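Local coordinates for ferritin light chain (PDB 1Z6O), which stores iron in a soluble, non-toxic form as the light chain of a secreted insect ferritin, where it facilitates nucleation of the ferrihydrite core, at residues Ser183-Phe188 with Tyr202-Tyr207; Ala60-Asn63 with Asn68-Gly71; Tyr53-Ser58 with Leu130-Glu135; Thr87-Lys92 with Ala160-Glu165. All coordinates share one frame; numbering follows the deposited sequence.

Contact 1: residues Ser183-Phe188 with Tyr202-Tyr207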
# COMPACT_ATOMS: atom_id res chain seq x y z
N SER A 183 17.25 -18.26 47.79
CA SER A 183 18.33 -17.41 48.31
C SER A 183 17.81 -16.00 48.58
O SER A 183 18.17 -15.37 49.57
CB SER A 183 19.50 -17.29 47.32
OG SER A 183 20.13 -18.53 47.14
N ASP A 184 16.99 -15.48 47.66
CA ASP A 184 16.45 -14.14 47.86
C ASP A 184 15.59 -14.08 49.12
O ASP A 184 15.72 -13.15 49.91
CB ASP A 184 15.61 -13.71 46.65
CG ASP A 184 16.48 -13.39 45.42
OD1 ASP A 184 17.70 -13.14 45.58
OD2 ASP A 184 15.95 -13.37 44.29
N LEU A 185 14.72 -15.06 49.31
CA LEU A 185 13.85 -15.08 50.50
C LEU A 185 14.67 -15.24 51.77
O LEU A 185 14.38 -14.61 52.79
CB LEU A 185 12.82 -16.21 50.41
CG LEU A 185 11.68 -16.14 49.40
CD1 LEU A 185 10.41 -16.61 50.09
CD2 LEU A 185 11.47 -14.74 48.89
N LYS A 186 15.68 -16.09 51.72
CA LYS A 186 16.55 -16.30 52.87
C LYS A 186 17.15 -14.96 53.31
O LYS A 186 17.21 -14.65 54.50
CB LYS A 186 17.67 -17.29 52.52
CG LYS A 186 18.78 -17.38 53.56
CD LYS A 186 19.89 -18.33 53.10
CE LYS A 186 21.11 -18.21 54.00
NZ LYS A 186 22.16 -19.22 53.67
N LYS A 187 17.60 -14.15 52.35
CA LYS A 187 18.18 -12.86 52.69
C LYS A 187 17.15 -11.90 53.27
O LYS A 187 17.47 -11.15 54.20
CB LYS A 187 18.86 -12.24 51.47
CG LYS A 187 20.08 -13.03 51.01
CD LYS A 187 20.73 -12.44 49.77
CE LYS A 187 21.91 -13.30 49.29
NZ LYS A 187 22.66 -12.61 48.19
N PHE A 188 15.93 -11.90 52.74
CA PHE A 188 14.88 -11.02 53.25
C PHE A 188 14.59 -11.37 54.71
O PHE A 188 14.29 -10.51 55.53
CB PHE A 188 13.56 -11.21 52.48
CG PHE A 188 13.63 -10.82 51.02
CD1 PHE A 188 12.81 -11.47 50.10
CD2 PHE A 188 14.47 -9.80 50.58
CE1 PHE A 188 12.82 -11.10 48.74
CE2 PHE A 188 14.49 -9.42 49.23
CZ PHE A 188 13.66 -10.07 48.31
N TYR A 202 5.99 -8.83 49.39
CA TYR A 202 5.09 -8.15 48.46
C TYR A 202 5.86 -7.79 47.17
O TYR A 202 5.41 -8.07 46.05
CB TYR A 202 4.53 -6.89 49.12
CG TYR A 202 3.78 -5.97 48.19
CD1 TYR A 202 2.62 -6.40 47.53
CD2 TYR A 202 4.20 -4.66 47.98
CE1 TYR A 202 1.90 -5.54 46.68
CE2 TYR A 202 3.49 -3.79 47.15
CZ TYR A 202 2.34 -4.24 46.51
OH TYR A 202 1.64 -3.37 45.71
N VAL A 203 7.02 -7.17 47.33
CA VAL A 203 7.83 -6.79 46.18
C VAL A 203 8.27 -8.03 45.38
O VAL A 203 8.26 -8.03 44.14
CB VAL A 203 9.08 -5.99 46.65
CG1 VAL A 203 10.10 -5.84 45.51
CG2 VAL A 203 8.63 -4.59 47.13
N PHE A 204 8.64 -9.08 46.09
CA PHE A 204 9.08 -10.31 45.42
C PHE A 204 7.92 -10.92 44.63
O PHE A 204 8.10 -11.38 43.50
CB PHE A 204 9.61 -11.32 46.44
CG PHE A 204 10.28 -12.50 45.80
CD1 PHE A 204 11.57 -12.39 45.28
CD2 PHE A 204 9.60 -13.72 45.68
CE1 PHE A 204 12.18 -13.47 44.63
CE2 PHE A 204 10.20 -14.81 45.03
CZ PHE A 204 11.49 -14.68 44.51
N ASP A 205 6.72 -10.94 45.21
CA ASP A 205 5.57 -11.48 44.49
C ASP A 205 5.28 -10.67 43.22
O ASP A 205 4.93 -11.24 42.19
CB ASP A 205 4.31 -11.50 45.37
CG ASP A 205 3.10 -12.09 44.63
OD1 ASP A 205 2.28 -11.33 44.07
OD2 ASP A 205 3.00 -13.34 44.58
N GLU A 206 5.43 -9.35 43.30
CA GLU A 206 5.20 -8.50 42.12
C GLU A 206 6.25 -8.83 41.06
O GLU A 206 5.96 -8.85 39.86
CB GLU A 206 5.29 -7.02 42.51
CG GLU A 206 4.13 -6.55 43.41
CD GLU A 206 2.80 -6.53 42.67
OE1 GLU A 206 2.75 -5.96 41.56
OE2 GLU A 206 1.80 -7.07 43.19
N TYR A 207 7.47 -9.09 41.50
CA TYR A 207 8.56 -9.46 40.60
C TYR A 207 8.23 -10.79 39.90
O TYR A 207 8.45 -10.93 38.69
CB TYR A 207 9.86 -9.61 41.40
CG TYR A 207 10.99 -10.26 40.63
CD1 TYR A 207 11.64 -9.59 39.60
CD2 TYR A 207 11.42 -11.55 40.96
CE1 TYR A 207 12.70 -10.17 38.91
CE2 TYR A 207 12.49 -12.15 40.27
CZ TYR A 207 13.12 -11.45 39.25
OH TYR A 207 14.18 -12.01 38.57
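One face of the Phe-204 ring is covered by Leu-185: CD2 of Leu-185 stands 3.9 Å from the centroid of that ring, 14° off its normal, a CH-pi contact displaced a little toward the rim. At the edge of the same ring, near its plane, OD2 of Asp-184 lies 3.8 Å from CE1 of Phe-204. Phe-188 crosses it at about a right angle, its CE1 3.9 Å from CD1 of Phe-204; for the Phe-188 ring, Phe-204 CD1 lies at the edge, while one face takes Asp-184 O. Phe-204 has CG anti to the backbone N (chi1 -170°), which sends its ring toward these three side chains. The short C-terminal helix 197-211 here packs against the end of the long helix 157-190, as the short fifth helix of ferritins does on the four-helix bundle. The segments run nearly antiparallel at 163°, their axes 11.7 Å apart, and the Phe-204 ring reaches into the space between them. His-181 meets Phe-204 edge to face. Cohesion is thus apolar and aromatic, with the buried Asp-184 carboxylate near a ring edge that is probably slightly positive, while its OD1 forms a salt bridge with Arg-53 of a neighbouring heavy chain.

Contact 2: residues Ala60-Asn63 with Asn68-Gly71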
# COMPACT_ATOMS: atom_id res chain seq x y z
N ALA A 60 -3.54 -22.94 43.75
CA ALA A 60 -4.83 -22.59 44.34
C ALA A 60 -4.62 -21.96 45.72
O ALA A 60 -5.19 -20.91 46.02
CB ALA A 60 -5.72 -23.85 44.47
N TYR A 61 -3.80 -22.59 46.55
CA TYR A 61 -3.55 -22.06 47.88
C TYR A 61 -3.05 -20.61 47.85
O TYR A 61 -3.51 -19.78 48.63
CB TYR A 61 -2.54 -22.92 48.64
CG TYR A 61 -2.29 -22.43 50.04
CD1 TYR A 61 -3.27 -22.57 51.03
CD2 TYR A 61 -1.09 -21.79 50.38
CE1 TYR A 61 -3.06 -22.09 52.33
CE2 TYR A 61 -0.88 -21.30 51.68
CZ TYR A 61 -1.87 -21.46 52.64
OH TYR A 61 -1.67 -21.00 53.91
N PHE A 62 -2.11 -20.31 46.96
CA PHE A 62 -1.60 -18.94 46.88
C PHE A 62 -2.56 -17.95 46.25
O PHE A 62 -2.28 -16.76 46.20
CB PHE A 62 -0.24 -18.92 46.19
CG PHE A 62 0.87 -19.36 47.10
CD1 PHE A 62 1.41 -20.64 47.00
CD2 PHE A 62 1.30 -18.53 48.13
CE1 PHE A 62 2.35 -21.09 47.94
CE2 PHE A 62 2.23 -18.96 49.07
CZ PHE A 62 2.76 -20.25 48.98
N ASN A 63 -3.70 -18.46 45.78
CA ASN A 63 -4.71 -17.58 45.20
C ASN A 63 -5.91 -17.44 46.15
O ASN A 63 -6.97 -16.95 45.74
CB ASN A 63 -5.15 -18.10 43.82
CG ASN A 63 -5.97 -17.08 43.03
OD1 ASN A 63 -5.69 -15.88 43.05
ND2 ASN A 63 -6.98 -17.56 42.31
N ASN A 68 -3.20 -14.47 48.82
CA ASN A 68 -3.31 -13.56 47.69
C ASN A 68 -1.96 -13.18 47.07
O ASN A 68 -1.65 -11.99 46.94
CB ASN A 68 -4.07 -12.29 48.16
CG ASN A 68 -4.66 -11.50 47.00
OD1 ASN A 68 -5.43 -12.02 46.20
ND2 ASN A 68 -4.30 -10.22 46.91
N ARG A 69 -1.17 -14.18 46.69
CA ARG A 69 0.13 -13.95 46.06
C ARG A 69 0.01 -14.37 44.60
O ARG A 69 0.30 -15.52 44.26
CB ARG A 69 1.21 -14.80 46.73
CG ARG A 69 1.40 -14.54 48.22
CD ARG A 69 2.02 -13.17 48.50
NE ARG A 69 2.51 -13.08 49.87
CZ ARG A 69 2.82 -11.94 50.49
NH1 ARG A 69 2.69 -10.78 49.85
NH2 ARG A 69 3.23 -11.95 51.75
N ALA A 70 -0.42 -13.45 43.74
CA ALA A 70 -0.60 -13.77 42.32
C ALA A 70 0.67 -14.26 41.63
O ALA A 70 0.61 -15.07 40.71
CB ALA A 70 -1.17 -12.55 41.59
N GLY A 71 1.83 -13.76 42.07
CA GLY A 71 3.09 -14.17 41.48
C GLY A 71 3.43 -15.61 41.85
O GLY A 71 3.83 -16.40 40.99
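Phe-62 and Arg-69 meet through both backbone and side chain where the chain turns back after helix 37-61. The amide N of Arg-69 donates to O of Phe-62 at 2.9 Å, with an N-H...O angle of 151°, and approaches nearly along the C=O axis. Beside this bond the side chains make a small apolar contact: CD2 of the Phe-62 ring lies 4.0 Å from CG of Arg-69, and CB of Arg-69 is equally near that ring atom. Phe-62 has its CG beside the backbone N and opposite the carbonyl carbon (chi1 -78°). Over the centre of one face of its ring lies CD2 of Tyr-61. In Arg-69 the chain bends at chi2 (-69°), and CB and CG stay against Phe-62 while the charged end leads away to Glu-122, with which NE forms a salt bridge. One residue therefore serves two purposes, its CB and CG touching one ring atom, CD2, and its head joining helix 122-148. Asn-68, whose backbone has positive phi, points its side chain away from Phe-62; its amide is hydrogen-bonded to Thr-166 and Arg-158 of a neighbouring heavy chain. Arg-69 occupies the N-cap position of helix 70-96, and Gly-71 N in its first turn bonds to Asp-205. These segments close the short connection between the first two helices of the ferritin four-helix bundle, a helix-loop-helix hairpin.

Contact 3: residues Tyr53-Ser58 with Leu130-Glu135; sequences YDYLLS and LDTQKE
Tyr-55 reaches from helix 37-61 to helix 122-148 with its phenol, and the contact is largely this one side chain set against Thr-132 and Gln-133. Its OH lies 2.6 Å from OG1 of Thr-132, a short hydrogen bond in which either hydroxyl could be the donor. OG1 sits at the edge of the Tyr-55 ring, in its plane, and the two side chains run alongside each other, pointing opposite ways. Thr-132 has its OG1 between the backbone N and the carbonyl carbon (chi1 58°), a rotation that also lets this oxygen hydrogen-bond to the carbonyls of Lys-128 and Ala-129 one turn back. Gln-133 curls toward the phenol by a bend at chi2, bringing OE1 to 3.0 Å from the Tyr-55 OH; the amide plane stands 38° from the ring. The phenol oxygen thus has two polar atoms close by in a buried setting, while Leu-79 and Ser-80 of helix 70-96 pack on the ring. A phenylalanine here would probably leave Thr-132 OG1 without its partner across the gap and place a bare ring edge against two buried polar atoms. With the nearest CA atoms, those of Tyr-55 and Thr-132, still 9.9 Å apart, the long aromatic arm bridges two neighbouring helices inside the four-helix bundle that defines the ferritin fold.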
# COMPACT_ATOMS: atom_id res chain seq x y z
N TYR A 53 -0.75 -32.16 39.60
CA TYR A 53 -1.85 -31.86 40.52
C TYR A 53 -1.35 -31.29 41.86
O TYR A 53 -2.04 -30.46 42.46
CB TYR A 53 -2.76 -33.09 40.69
CG TYR A 53 -3.78 -33.16 39.56
CD1 TYR A 53 -3.71 -34.15 38.56
CD2 TYR A 53 -4.79 -32.21 39.46
CE1 TYR A 53 -4.63 -34.18 37.50
CE2 TYR A 53 -5.71 -32.23 38.41
CZ TYR A 53 -5.63 -33.21 37.44
OH TYR A 53 -6.57 -33.22 36.44
N ASP A 54 -0.17 -31.69 42.33
CA ASP A 54 0.37 -31.09 43.56
C ASP A 54 0.61 -29.59 43.31
O ASP A 54 0.26 -28.74 44.13
CB ASP A 54 1.74 -31.69 43.95
CG ASP A 54 1.65 -33.12 44.47
OD1 ASP A 54 0.58 -33.48 45.01
OD2 ASP A 54 2.64 -33.87 44.35
N TYR A 55 1.22 -29.27 42.18
CA TYR A 55 1.50 -27.87 41.84
C TYR A 55 0.19 -27.08 41.66
O TYR A 55 0.11 -25.90 42.00
CB TYR A 55 2.32 -27.78 40.55
CG TYR A 55 3.73 -28.36 40.68
CD1 TYR A 55 4.34 -28.98 39.60
CD2 TYR A 55 4.44 -28.25 41.88
CE1 TYR A 55 5.65 -29.48 39.69
CE2 TYR A 55 5.76 -28.75 41.99
CZ TYR A 55 6.34 -29.36 40.88
OH TYR A 55 7.64 -29.84 40.95
N LEU A 56 -0.82 -27.74 41.11
CA LEU A 56 -2.10 -27.07 40.92
C LEU A 56 -2.69 -26.68 42.28
O LEU A 56 -3.24 -25.58 42.42
CB LEU A 56 -3.07 -28.00 40.17
CG LEU A 56 -4.45 -27.38 39.91
CD1 LEU A 56 -4.28 -26.17 39.00
CD2 LEU A 56 -5.38 -28.39 39.24
N LEU A 57 -2.56 -27.55 43.27
CA LEU A 57 -3.08 -27.24 44.61
C LEU A 57 -2.29 -26.09 45.24
O LEU A 57 -2.85 -25.27 45.95
CB LEU A 57 -3.06 -28.48 45.51
CG LEU A 57 -4.01 -29.60 45.05
CD1 LEU A 57 -3.83 -30.82 45.95
CD2 LEU A 57 -5.46 -29.11 45.10
N SER A 58 -0.98 -26.04 45.01
CA SER A 58 -0.19 -24.92 45.53
C SER A 58 -0.63 -23.63 44.84
O SER A 58 -0.73 -22.58 45.49
CB SER A 58 1.32 -25.12 45.28
OG SER A 58 1.84 -26.12 46.15
N LEU A 130 11.56 -26.58 44.74
CA LEU A 130 12.95 -26.86 44.37
C LEU A 130 13.24 -28.36 44.55
O LEU A 130 13.78 -29.00 43.64
CB LEU A 130 13.91 -26.04 45.24
CG LEU A 130 15.42 -26.28 45.06
CD1 LEU A 130 15.84 -25.95 43.62
CD2 LEU A 130 16.20 -25.40 46.06
N ASP A 131 12.87 -28.93 45.70
CA ASP A 131 13.09 -30.36 45.94
C ASP A 131 12.38 -31.25 44.93
O ASP A 131 12.95 -32.23 44.45
CB ASP A 131 12.60 -30.78 47.34
CG ASP A 131 13.43 -30.19 48.47
OD1 ASP A 131 14.64 -29.93 48.28
OD2 ASP A 131 12.86 -29.99 49.57
N THR A 132 11.13 -30.94 44.61
CA THR A 132 10.41 -31.78 43.65
C THR A 132 10.98 -31.66 42.24
O THR A 132 10.95 -32.64 41.49
CB THR A 132 8.88 -31.48 43.64
OG1 THR A 132 8.66 -30.10 43.31
CG2 THR A 132 8.26 -31.77 45.00
N GLN A 133 11.50 -30.49 41.87
CA GLN A 133 12.09 -30.36 40.54
C GLN A 133 13.43 -31.12 40.51
O GLN A 133 13.76 -31.76 39.52
CB GLN A 133 12.29 -28.88 40.16
CG GLN A 133 10.94 -28.16 39.86
CD GLN A 133 10.30 -28.66 38.57
OE1 GLN A 133 9.12 -29.03 38.53
NE2 GLN A 133 11.08 -28.66 37.51
N LYS A 134 14.19 -31.08 41.61
CA LYS A 134 15.44 -31.85 41.65
C LYS A 134 15.13 -33.34 41.55
O LYS A 134 15.88 -34.10 40.94
CB LYS A 134 16.22 -31.59 42.95
CG LYS A 134 16.90 -30.21 43.00
CD LYS A 134 17.81 -30.10 44.24
CE LYS A 134 18.46 -28.71 44.31
NZ LYS A 134 19.49 -28.62 45.39
N GLU A 135 14.02 -33.76 42.16
CA GLU A 135 13.64 -35.18 42.09
C GLU A 135 13.29 -35.54 40.64
O GLU A 135 13.68 -36.60 40.16
CB GLU A 135 12.45 -35.48 43.02
CG GLU A 135 11.93 -36.92 42.88
CD GLU A 135 10.75 -37.25 43.79
OE1 GLU A 135 9.77 -36.47 43.83
OE2 GLU A 135 10.79 -38.30 44.46

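Contact 4: residues Thr87-Lys92 with Ala160-Glu165; sequences TIDIIK and AQYLEE. With CA (calcium ion), chain Z; FE (Fe (III) ion), chain Y.
Ile-90 and Tyr-162 have the nearest CA atoms of the two helical segments, yet these stand 9.8 Å apart, so the backbones do not touch and a long side chain must bridge them. Tyr-162, on helix 157-190, supplies it. Its CG is anti to the backbone N (chi1 169°), which carries the phenol across to helix 70-96, where OH donates to OD1 of Asp-89 at 2.6 Å. The carboxylate oxygen lies at the edge of the ring, in its plane, but the hydroxyl meets it from above the carboxylate plane, 37° out of it, and the two planes are 34° apart. Ile-90 crosses the phenol at about a right angle, with CG1 3.7 Å from the Tyr-162 OH. A phenylalanine in place of Tyr-162 would probably leave Asp-89 OD1 without this donor and remove this link between helices 70-96 and 157-190. Close by in sequence, Gln-161 OE1 and Glu-164 OE1 bind calcium at 2.5 and 2.2 Å, and Glu-165 OE2 binds iron at 2.2 Å; three light chains contribute these same residues, consistent with a three-fold subunit junction of the ferritin shell. Around the contact, His-93 stacks on the Tyr-162 ring and Phe-167 meets it edge to face, Ile-90 rests on Ala-45 and His-48 of helix 37-61, and Leu-163 packs on Ile-143 and His-144 of helix 122-148.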
# COMPACT_ATOMS: atom_id res chain seq x y z
N THR A 87 3.26 -35.10 30.95
CA THR A 87 2.62 -36.39 31.22
C THR A 87 2.11 -36.96 29.89
O THR A 87 2.35 -38.13 29.57
CB THR A 87 1.41 -36.23 32.17
OG1 THR A 87 1.87 -35.76 33.45
CG2 THR A 87 0.70 -37.58 32.37
N ILE A 88 1.41 -36.13 29.12
CA ILE A 88 0.87 -36.60 27.85
C ILE A 88 1.98 -36.92 26.86
O ILE A 88 1.92 -37.91 26.13
CB ILE A 88 -0.11 -35.55 27.28
CG1 ILE A 88 -1.36 -35.50 28.18
CG2 ILE A 88 -0.52 -35.92 25.84
CD1 ILE A 88 -2.29 -34.32 27.87
N ASP A 89 3.01 -36.08 26.83
CA ASP A 89 4.14 -36.31 25.93
C ASP A 89 4.84 -37.65 26.24
O ASP A 89 5.19 -38.39 25.32
CB ASP A 89 5.16 -35.18 26.05
CG ASP A 89 6.22 -35.25 24.95
OD1 ASP A 89 7.39 -35.58 25.24
OD2 ASP A 89 5.88 -34.99 23.78
N ILE A 90 5.04 -37.96 27.51
CA ILE A 90 5.70 -39.22 27.86
C ILE A 90 4.82 -40.41 27.49
O ILE A 90 5.31 -41.42 26.98
CB ILE A 90 6.04 -39.28 29.37
CG1 ILE A 90 7.09 -38.21 29.70
CG2 ILE A 90 6.60 -40.68 29.74
CD1 ILE A 90 7.18 -37.88 31.21
N ILE A 91 3.52 -40.30 27.74
CA ILE A 91 2.60 -41.38 27.38
C ILE A 91 2.70 -41.63 25.87
O ILE A 91 2.73 -42.78 25.42
CB ILE A 91 1.13 -41.02 27.75
CG1 ILE A 91 0.95 -41.08 29.27
CG2 ILE A 91 0.14 -41.98 27.04
CD1 ILE A 91 -0.38 -40.47 29.76
N LYS A 92 2.74 -40.56 25.09
CA LYS A 92 2.86 -40.72 23.64
C LYS A 92 4.21 -41.33 23.26
O LYS A 92 4.28 -42.10 22.30
CB LYS A 92 2.68 -39.37 22.93
CG LYS A 92 1.22 -38.86 22.97
CD LYS A 92 1.10 -37.49 22.33
CE LYS A 92 -0.37 -37.06 22.25
NZ LYS A 92 -0.51 -35.66 21.72
N ALA A 160 17.68 -41.98 25.53
CA ALA A 160 18.66 -41.04 26.08
C ALA A 160 18.54 -39.65 25.44
O ALA A 160 18.51 -38.63 26.14
CB ALA A 160 20.08 -41.58 25.89
N GLN A 161 18.47 -39.59 24.11
CA GLN A 161 18.37 -38.31 23.41
C GLN A 161 17.03 -37.63 23.71
O GLN A 161 16.96 -36.41 23.84
CB GLN A 161 18.54 -38.51 21.89
CG GLN A 161 18.17 -37.28 21.04
CD GLN A 161 19.23 -36.16 21.01
OE1 GLN A 161 20.13 -36.06 21.86
NE2 GLN A 161 19.10 -35.29 20.01
N TYR A 162 15.96 -38.42 23.82
CA TYR A 162 14.64 -37.87 24.15
C TYR A 162 14.72 -37.18 25.53
O TYR A 162 14.25 -36.05 25.70
CB TYR A 162 13.60 -39.00 24.19
CG TYR A 162 12.25 -38.60 24.77
CD1 TYR A 162 11.49 -37.58 24.20
CD2 TYR A 162 11.73 -39.28 25.87
CE1 TYR A 162 10.22 -37.25 24.71
CE2 TYR A 162 10.47 -38.96 26.39
CZ TYR A 162 9.73 -37.94 25.81
OH TYR A 162 8.49 -37.64 26.34
N LEU A 163 15.31 -37.85 26.51
CA LEU A 163 15.44 -37.25 27.84
C LEU A 163 16.34 -36.02 27.80
O LEU A 163 16.03 -35.00 28.42
CB LEU A 163 16.02 -38.27 28.84
CG LEU A 163 15.10 -39.45 29.17
CD1 LEU A 163 15.88 -40.51 29.96
CD2 LEU A 163 13.88 -38.94 29.98
N GLU A 164 17.45 -36.10 27.07
CA GLU A 164 18.37 -34.98 26.97
C GLU A 164 17.70 -33.74 26.40
O GLU A 164 17.83 -32.64 26.95
CB GLU A 164 19.57 -35.35 26.08
CG GLU A 164 20.54 -36.34 26.76
CD GLU A 164 21.58 -36.93 25.81
OE1 GLU A 164 21.70 -36.49 24.65
OE2 GLU A 164 22.29 -37.86 26.25
N GLU A 165 16.97 -33.92 25.31
CA GLU A 165 16.31 -32.82 24.62
C GLU A 165 15.05 -32.26 25.28
O GLU A 165 14.86 -31.05 25.37
CB GLU A 165 15.93 -33.26 23.21
CG GLU A 165 17.10 -33.56 22.29
CD GLU A 165 17.71 -32.29 21.73
OE1 GLU A 165 16.97 -31.29 21.63
OE2 GLU A 165 18.91 -32.29 21.38
CA CA Z . 22.44 -35.55 22.75
FE FE Y . 19.52 -30.90 19.81

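Contacts 2, 3 and 4 belong to the four-helix bundle, and contact 1 adds the short helix 197-211. Contact 2 is nested in the loop closed by contact 3, whose segments alternate with those of contact 4; contact 1 comes last. Helix 37-61 serves contacts 2 and 3, helix 70-96 contacts 2 and 4, helix 157-190 contacts 1 and 4; contact 3 brings in helix 122-148, so together they involve all four bundle helices and helix 197-211. The centres of contacts 1 and 4 are about 34 Å apart, toward opposite ends of helix 157-190. Contacts 1 and 2 touch through Asp-205 and Gly-71, tying the last helix to the first hairpin, while contact 4 lies beside the intersubunit metal sites.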